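Local coordinates for protein putative glycoside hydrolase (Parabacteroides distasonis ATCC 8503, PDB 3GYC) that is a putative glycoside hydrolase of a cellulase-like family in the TIM-barrel clan and probably cleaves glycosidic bonds in carbohydrates, at residues 150-162 with 199-213. Numbering follows the deposited sequence.
Sequences LDTILYVDLCNEW and MRQVYPDMPFLYSFD
Asp157 OD1 is gripped from opposite faces of its carboxylate by two backbone amides, Ser211 N at 3.0 Å and Cys159 N at 2.9 Å, the latter bond closing an Asx turn. Here neighbouring parallel strands of the TIM barrel, 153-157 and 208-209, run out into their C-terminal loops, where enzymes of this fold carry their active sites. Asp157 OD2 takes the Ser211 hydroxyl (OG) at 2.7 Å on its syn side, tilted 29° out of the carboxylate plane, and is also hydrogen-bonded with Ser113 OG of adjacent strand 109-113. With CG anti to the backbone N (chi1 164°), the carboxylate leans toward the C-terminal end of the strand and reaches Ser211. Replacing Asp157 with alanine would probably leave the Ser211 amide and hydroxyl and the Cys159 amide without this acceptor, the hydroxyl set free to turn. Within the sheet, the strands pair through Val156 N to Pro207 O, Leu209 N to Val156 O and Leu158 N to Leu209 O. On the helix-covered side, Val156 CB lies 3.6 Å from Phe208 CD1, and the bent selenomethionine Met206 brings CE to Leu150 CD1. Leu158 CB sits over one face of the Tyr210 ring, 3.6 Å from its centroid, while the Tyr210 edge meets the face of the five-membered ring of Trp162, planes 64° apart. Farther out, the carboxylates of Glu161 and Asp213 stack, Glu161 OE2 bonding His234; one water bridges Glu161 O (2.6 Å) and Asp213 OD1 (3.0 Å).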
loop_
_atom_site.group_PDB
_atom_site.type_symbol
_atom_site.label_atom_id
_atom_site.label_comp_id
_atom_site.label_asym_id
_atom_site.label_seq_id
_atom_site.Cartn_x
_atom_site.Cartn_y
_atom_site.Cartn_z
ATOM N N LEU A 150 -2.860 19.802 -3.090
ATOM C CA LEU A 150 -3.371 19.003 -1.971
ATOM C C LEU A 150 -4.656 18.247 -2.337
ATOM O O LEU A 150 -4.888 17.159 -1.832
ATOM C CB LEU A 150 -3.576 19.875 -0.744
ATOM C CG LEU A 150 -3.482 19.208 0.622
ATOM C CD1 LEU A 150 -2.265 18.300 0.682
ATOM C CD2 LEU A 150 -3.456 20.302 1.738
ATOM N N ASP A 151 -5.477 18.814 -3.221
ATOM C CA ASP A 151 -6.712 18.135 -3.647
ATOM C C ASP A 151 -6.471 16.855 -4.449
ATOM O O ASP A 151 -7.394 16.061 -4.625
ATOM C CB ASP A 151 -7.598 19.082 -4.432
ATOM C CG ASP A 151 -8.067 20.244 -3.581
ATOM O OD1 ASP A 151 -8.397 19.994 -2.388
ATOM O OD2 ASP A 151 -8.069 21.407 -4.086
ATOM N N THR A 152 -5.240 16.634 -4.896
ATOM C CA THR A 152 -4.873 15.380 -5.577
ATOM C C THR A 152 -4.614 14.248 -4.580
ATOM O O THR A 152 -4.632 13.100 -4.953
ATOM C CB THR A 152 -3.640 15.626 -6.457
ATOM O OG1 THR A 152 -4.024 16.447 -7.571
ATOM C CG2 THR A 152 -3.019 14.331 -6.943
ATOM N N ILE A 153 -4.387 14.587 -3.305
ATOM C CA ILE A 153 -4.100 13.620 -2.295
ATOM C C ILE A 153 -5.419 13.056 -1.761
ATOM O O ILE A 153 -6.327 13.797 -1.377
ATOM C CB ILE A 153 -3.254 14.225 -1.143
ATOM C CG1 ILE A 153 -1.929 14.784 -1.699
ATOM C CG2 ILE A 153 -3.069 13.187 -0.031
ATOM C CD1 ILE A 153 -1.106 13.852 -2.596
ATOM N N LEU A 154 -5.482 11.734 -1.749
ATOM C CA LEU A 154 -6.681 10.996 -1.371
ATOM C C LEU A 154 -6.714 10.713 0.130
ATOM O O LEU A 154 -7.734 10.851 0.790
ATOM C CB LEU A 154 -6.657 9.691 -2.154
ATOM C CG LEU A 154 -7.844 8.795 -2.143
ATOM C CD1 LEU A 154 -9.050 9.556 -2.741
ATOM C CD2 LEU A 154 -7.430 7.514 -2.942
ATOM N N TYR A 155 -5.574 10.314 0.652
ATOM C CA TYR A 155 -5.426 9.998 2.054
ATOM C C TYR A 155 -3.964 10.045 2.417
ATOM O O TYR A 155 -3.106 10.035 1.546
ATOM C CB TYR A 155 -6.005 8.608 2.396
ATOM C CG TYR A 155 -5.298 7.399 1.801
ATOM C CD1 TYR A 155 -4.168 6.888 2.404
ATOM C CD2 TYR A 155 -5.769 6.755 0.657
ATOM C CE1 TYR A 155 -3.506 5.765 1.892
ATOM C CE2 TYR A 155 -5.085 5.644 0.114
ATOM C CZ TYR A 155 -3.979 5.148 0.756
ATOM O OH TYR A 155 -3.295 4.055 0.324
ATOM N N VAL A 156 -3.686 10.074 3.726
ATOM C CA VAL A 156 -2.324 10.078 4.210
ATOM C C VAL A 156 -2.205 8.984 5.228
ATOM O O VAL A 156 -2.886 9.013 6.264
ATOM C CB VAL A 156 -1.918 11.439 4.847
ATOM C CG1 VAL A 156 -0.481 11.367 5.473
ATOM C CG2 VAL A 156 -2.056 12.544 3.814
ATOM N N ASP A 157 -1.284 8.073 4.955
ATOM C CA ASP A 157 -0.948 6.918 5.810
ATOM C C ASP A 157 0.423 7.189 6.407
ATOM O O ASP A 157 1.406 7.316 5.669
ATOM C CB ASP A 157 -0.970 5.642 4.951
ATOM C CG ASP A 157 -0.273 4.437 5.605
ATOM O OD1 ASP A 157 -0.051 4.407 6.853
ATOM O OD2 ASP A 157 0.070 3.509 4.822
ATOM N N LEU A 158 0.513 7.222 7.727
ATOM C CA LEU A 158 1.781 7.581 8.377
ATOM C C LEU A 158 2.840 6.524 8.354
ATOM O O LEU A 158 3.992 6.829 8.647
ATOM C CB LEU A 158 1.570 8.113 9.818
ATOM C CG LEU A 158 1.178 9.598 9.876
ATOM C CD1 LEU A 158 -0.143 9.840 9.212
ATOM C CD2 LEU A 158 1.128 10.117 11.331
ATOM N N CYS A 159 2.481 5.279 8.048
ATOM C CA CYS A 159 3.483 4.237 7.927
ATOM C C CYS A 159 2.965 2.930 7.360
ATOM O O CYS A 159 2.037 2.338 7.926
ATOM C CB CYS A 159 4.068 3.923 9.313
ATOM S SG CYS A 159 5.524 2.895 9.150
ATOM N N ASN A 160 3.567 2.481 6.248
ATOM C CA ASN A 160 3.288 1.173 5.687
ATOM C C ASN A 160 3.445 0.070 6.714
ATOM O O ASN A 160 4.491 -0.027 7.353
ATOM C CB ASN A 160 4.258 0.868 4.557
ATOM C CG ASN A 160 4.106 -0.545 4.022
ATOM O OD1 ASN A 160 3.133 -0.855 3.304
ATOM N ND2 ASN A 160 5.077 -1.416 4.350
ATOM N N GLU A 161 2.424 -0.783 6.846
ATOM C CA GLU A 161 2.501 -1.992 7.698
ATOM C C GLU A 161 3.013 -1.740 9.092
ATOM O O GLU A 161 3.906 -2.425 9.624
ATOM C CB GLU A 161 3.284 -3.090 6.985
ATOM C CG GLU A 161 2.534 -3.481 5.720
ATOM C CD GLU A 161 3.228 -4.483 4.825
ATOM O OE1 GLU A 161 4.469 -4.665 4.949
ATOM O OE2 GLU A 161 2.499 -5.054 3.962
ATOM N N TRP A 162 2.402 -0.731 9.695
ATOM C CA TRP A 162 2.680 -0.390 11.080
ATOM C C TRP A 162 2.378 -1.580 12.005
ATOM O O TRP A 162 1.352 -2.239 11.852
ATOM C CB TRP A 162 1.819 0.801 11.480
ATOM C CG TRP A 162 2.030 1.312 12.911
ATOM C CD1 TRP A 162 1.284 1.019 14.004
ATOM C CD2 TRP A 162 3.047 2.223 13.352
ATOM N NE1 TRP A 162 1.772 1.682 15.107
ATOM C CE2 TRP A 162 2.858 2.425 14.732
ATOM C CE3 TRP A 162 4.106 2.879 12.711
ATOM C CZ2 TRP A 162 3.678 3.263 15.481
ATOM C CZ3 TRP A 162 4.927 3.699 13.452
ATOM C CH2 TRP A 162 4.716 3.880 14.832
HETATM N N MSE A 199 -1.900 15.991 13.456
HETATM C CA MSE A 199 -2.207 16.196 12.019
HETATM C C MSE A 199 -3.491 16.993 11.833
HETATM O O MSE A 199 -3.541 17.956 11.064
HETATM C CB MSE A 199 -2.353 14.863 11.293
HETATM C CG MSE A 199 -1.108 13.963 11.294
HETATM SE SE MSE A 199 0.458 14.815 10.598
HETATM C CE MSE A 199 -0.224 15.225 8.799
ATOM N N ARG A 200 -4.515 16.604 12.582
ATOM C CA ARG A 200 -5.836 17.219 12.472
ATOM C C ARG A 200 -5.951 18.655 12.982
ATOM O O ARG A 200 -6.924 19.346 12.656
ATOM C CB ARG A 200 -6.875 16.311 13.101
ATOM C CG ARG A 200 -6.972 15.007 12.350
ATOM C CD ARG A 200 -8.071 14.096 12.860
ATOM N NE ARG A 200 -8.100 12.838 12.108
ATOM C CZ ARG A 200 -7.872 11.625 12.596
ATOM N NH1 ARG A 200 -7.614 11.434 13.865
ATOM N NH2 ARG A 200 -7.913 10.582 11.789
ATOM N N GLN A 201 -4.980 19.110 13.768
ATOM C CA GLN A 201 -4.951 20.507 14.193
ATOM C C GLN A 201 -4.694 21.410 12.997
ATOM O O GLN A 201 -4.994 22.595 13.033
ATOM C CB GLN A 201 -3.807 20.740 15.167
ATOM C CG GLN A 201 -3.996 20.123 16.520
ATOM C CD GLN A 201 -2.783 20.300 17.380
ATOM O OE1 GLN A 201 -1.710 20.667 16.894
ATOM N NE2 GLN A 201 -2.929 20.031 18.665
ATOM N N VAL A 202 -4.077 20.850 11.961
ATOM C CA VAL A 202 -3.772 21.571 10.750
ATOM C C VAL A 202 -4.666 21.132 9.564
ATOM O O VAL A 202 -5.138 21.975 8.786
ATOM C CB VAL A 202 -2.273 21.382 10.419
ATOM C CG1 VAL A 202 -1.924 22.069 9.140
ATOM C CG2 VAL A 202 -1.375 21.890 11.606
ATOM N N TYR A 203 -4.908 19.826 9.421
ATOM C CA TYR A 203 -5.706 19.295 8.301
ATOM C C TYR A 203 -6.854 18.453 8.823
ATOM O O TYR A 203 -6.870 17.257 8.657
ATOM C CB TYR A 203 -4.838 18.447 7.365
ATOM C CG TYR A 203 -3.705 19.206 6.754
ATOM C CD1 TYR A 203 -3.935 20.110 5.742
ATOM C CD2 TYR A 203 -2.420 19.031 7.190
ATOM C CE1 TYR A 203 -2.917 20.826 5.188
ATOM C CE2 TYR A 203 -1.366 19.760 6.631
ATOM C CZ TYR A 203 -1.633 20.651 5.631
ATOM O OH TYR A 203 -0.631 21.379 5.041
ATOM N N PRO A 204 -7.854 19.098 9.436
ATOM C CA PRO A 204 -8.963 18.340 10.062
ATOM C C PRO A 204 -9.793 17.485 9.096
ATOM O O PRO A 204 -10.337 16.463 9.515
ATOM C CB PRO A 204 -9.819 19.447 10.707
ATOM C CG PRO A 204 -9.498 20.691 9.933
ATOM C CD PRO A 204 -8.064 20.561 9.509
ATOM N N ASP A 205 -9.858 17.872 7.824
ATOM C CA ASP A 205 -10.673 17.163 6.833
ATOM C C ASP A 205 -9.909 16.140 5.972
ATOM O O ASP A 205 -10.501 15.522 5.110
ATOM C CB ASP A 205 -11.353 18.171 5.910
ATOM C CG ASP A 205 -12.251 19.136 6.669
ATOM O OD1 ASP A 205 -12.644 18.827 7.822
ATOM O OD2 ASP A 205 -12.558 20.210 6.099
HETATM N N MSE A 206 -8.608 15.992 6.188
HETATM C CA MSE A 206 -7.822 14.993 5.436
HETATM C C MSE A 206 -8.012 13.598 6.103
HETATM O O MSE A 206 -7.978 13.495 7.309
HETATM C CB MSE A 206 -6.337 15.411 5.376
HETATM C CG MSE A 206 -5.411 14.441 4.669
HETATM SE SE MSE A 206 -5.727 14.343 2.752
HETATM C CE MSE A 206 -4.747 15.950 2.161
ATOM N N PRO A 207 -8.280 12.543 5.310
ATOM C CA PRO A 207 -8.366 11.208 5.899
ATOM C C PRO A 207 -6.979 10.713 6.276
ATOM O O PRO A 207 -6.091 10.635 5.419
ATOM C CB PRO A 207 -8.972 10.340 4.794
ATOM C CG PRO A 207 -9.476 11.270 3.779
ATOM C CD PRO A 207 -8.790 12.585 3.935
ATOM N N PHE A 208 -6.792 10.406 7.549
ATOM C CA PHE A 208 -5.525 9.900 8.076
ATOM C C PHE A 208 -5.672 8.507 8.634
ATOM O O PHE A 208 -6.698 8.157 9.215
ATOM C CB PHE A 208 -5.011 10.792 9.201
ATOM C CG PHE A 208 -4.547 12.156 8.739
ATOM C CD1 PHE A 208 -3.360 12.291 8.018
ATOM C CD2 PHE A 208 -5.253 13.287 9.063
ATOM C CE1 PHE A 208 -2.904 13.542 7.598
ATOM C CE2 PHE A 208 -4.817 14.531 8.637
ATOM C CZ PHE A 208 -3.638 14.645 7.883
ATOM N N LEU A 209 -4.610 7.726 8.504
ATOM C CA LEU A 209 -4.568 6.364 9.023
ATOM C C LEU A 209 -3.131 5.881 9.139
ATOM O O LEU A 209 -2.210 6.620 8.829
ATOM C CB LEU A 209 -5.277 5.423 8.035
ATOM C CG LEU A 209 -4.511 5.134 6.733
ATOM C CD1 LEU A 209 -4.844 3.745 6.232
ATOM C CD2 LEU A 209 -4.756 6.246 5.700
ATOM N N TYR A 210 -2.975 4.640 9.614
ATOM C CA TYR A 210 -1.742 3.876 9.531
ATOM C C TYR A 210 -2.185 2.553 8.902
ATOM O O TYR A 210 -3.276 2.051 9.237
ATOM C CB TYR A 210 -1.115 3.594 10.872
ATOM C CG TYR A 210 -0.348 4.710 11.554
ATOM C CD1 TYR A 210 -0.986 5.815 12.073
ATOM C CD2 TYR A 210 1.026 4.589 11.782
ATOM C CE1 TYR A 210 -0.278 6.812 12.773
ATOM C CE2 TYR A 210 1.733 5.564 12.466
ATOM C CZ TYR A 210 1.083 6.666 12.964
ATOM O OH TYR A 210 1.787 7.626 13.632
ATOM N N SER A 211 -1.390 1.995 7.981
ATOM C CA SER A 211 -1.768 0.755 7.301
ATOM C C SER A 211 -1.182 -0.469 8.003
ATOM O O SER A 211 -0.081 -0.425 8.537
ATOM C CB SER A 211 -1.365 0.767 5.827
ATOM O OG SER A 211 0.030 0.885 5.628
ATOM N N PHE A 212 -1.953 -1.550 7.975
ATOM C CA PHE A 212 -1.637 -2.774 8.659
ATOM C C PHE A 212 -1.669 -4.046 7.785
ATOM O O PHE A 212 -2.367 -4.100 6.767
ATOM C CB PHE A 212 -2.638 -2.978 9.788
ATOM C CG PHE A 212 -2.828 -1.780 10.702
ATOM C CD1 PHE A 212 -1.757 -1.035 11.157
ATOM C CD2 PHE A 212 -4.096 -1.484 11.191
ATOM C CE1 PHE A 212 -1.942 0.028 11.998
ATOM C CE2 PHE A 212 -4.294 -0.429 12.053
ATOM C CZ PHE A 212 -3.210 0.331 12.458
ATOM N N ASP A 213 -0.880 -5.054 8.186
ATOM C CA ASP A 213 -0.896 -6.365 7.545
ATOM C C ASP A 213 -1.220 -7.511 8.540
ATOM O O ASP A 213 -1.317 -8.667 8.123
ATOM C CB ASP A 213 0.426 -6.666 6.835
ATOM C CG ASP A 213 1.632 -6.692 7.806
ATOM O OD1 ASP A 213 1.500 -6.278 8.985
ATOM O OD2 ASP A 213 2.725 -7.127 7.376
HETATM O O HOH W 1 3.688 -4.834 10.515
HETATM O O HOH W 2 0.458 -4.509 10.706
#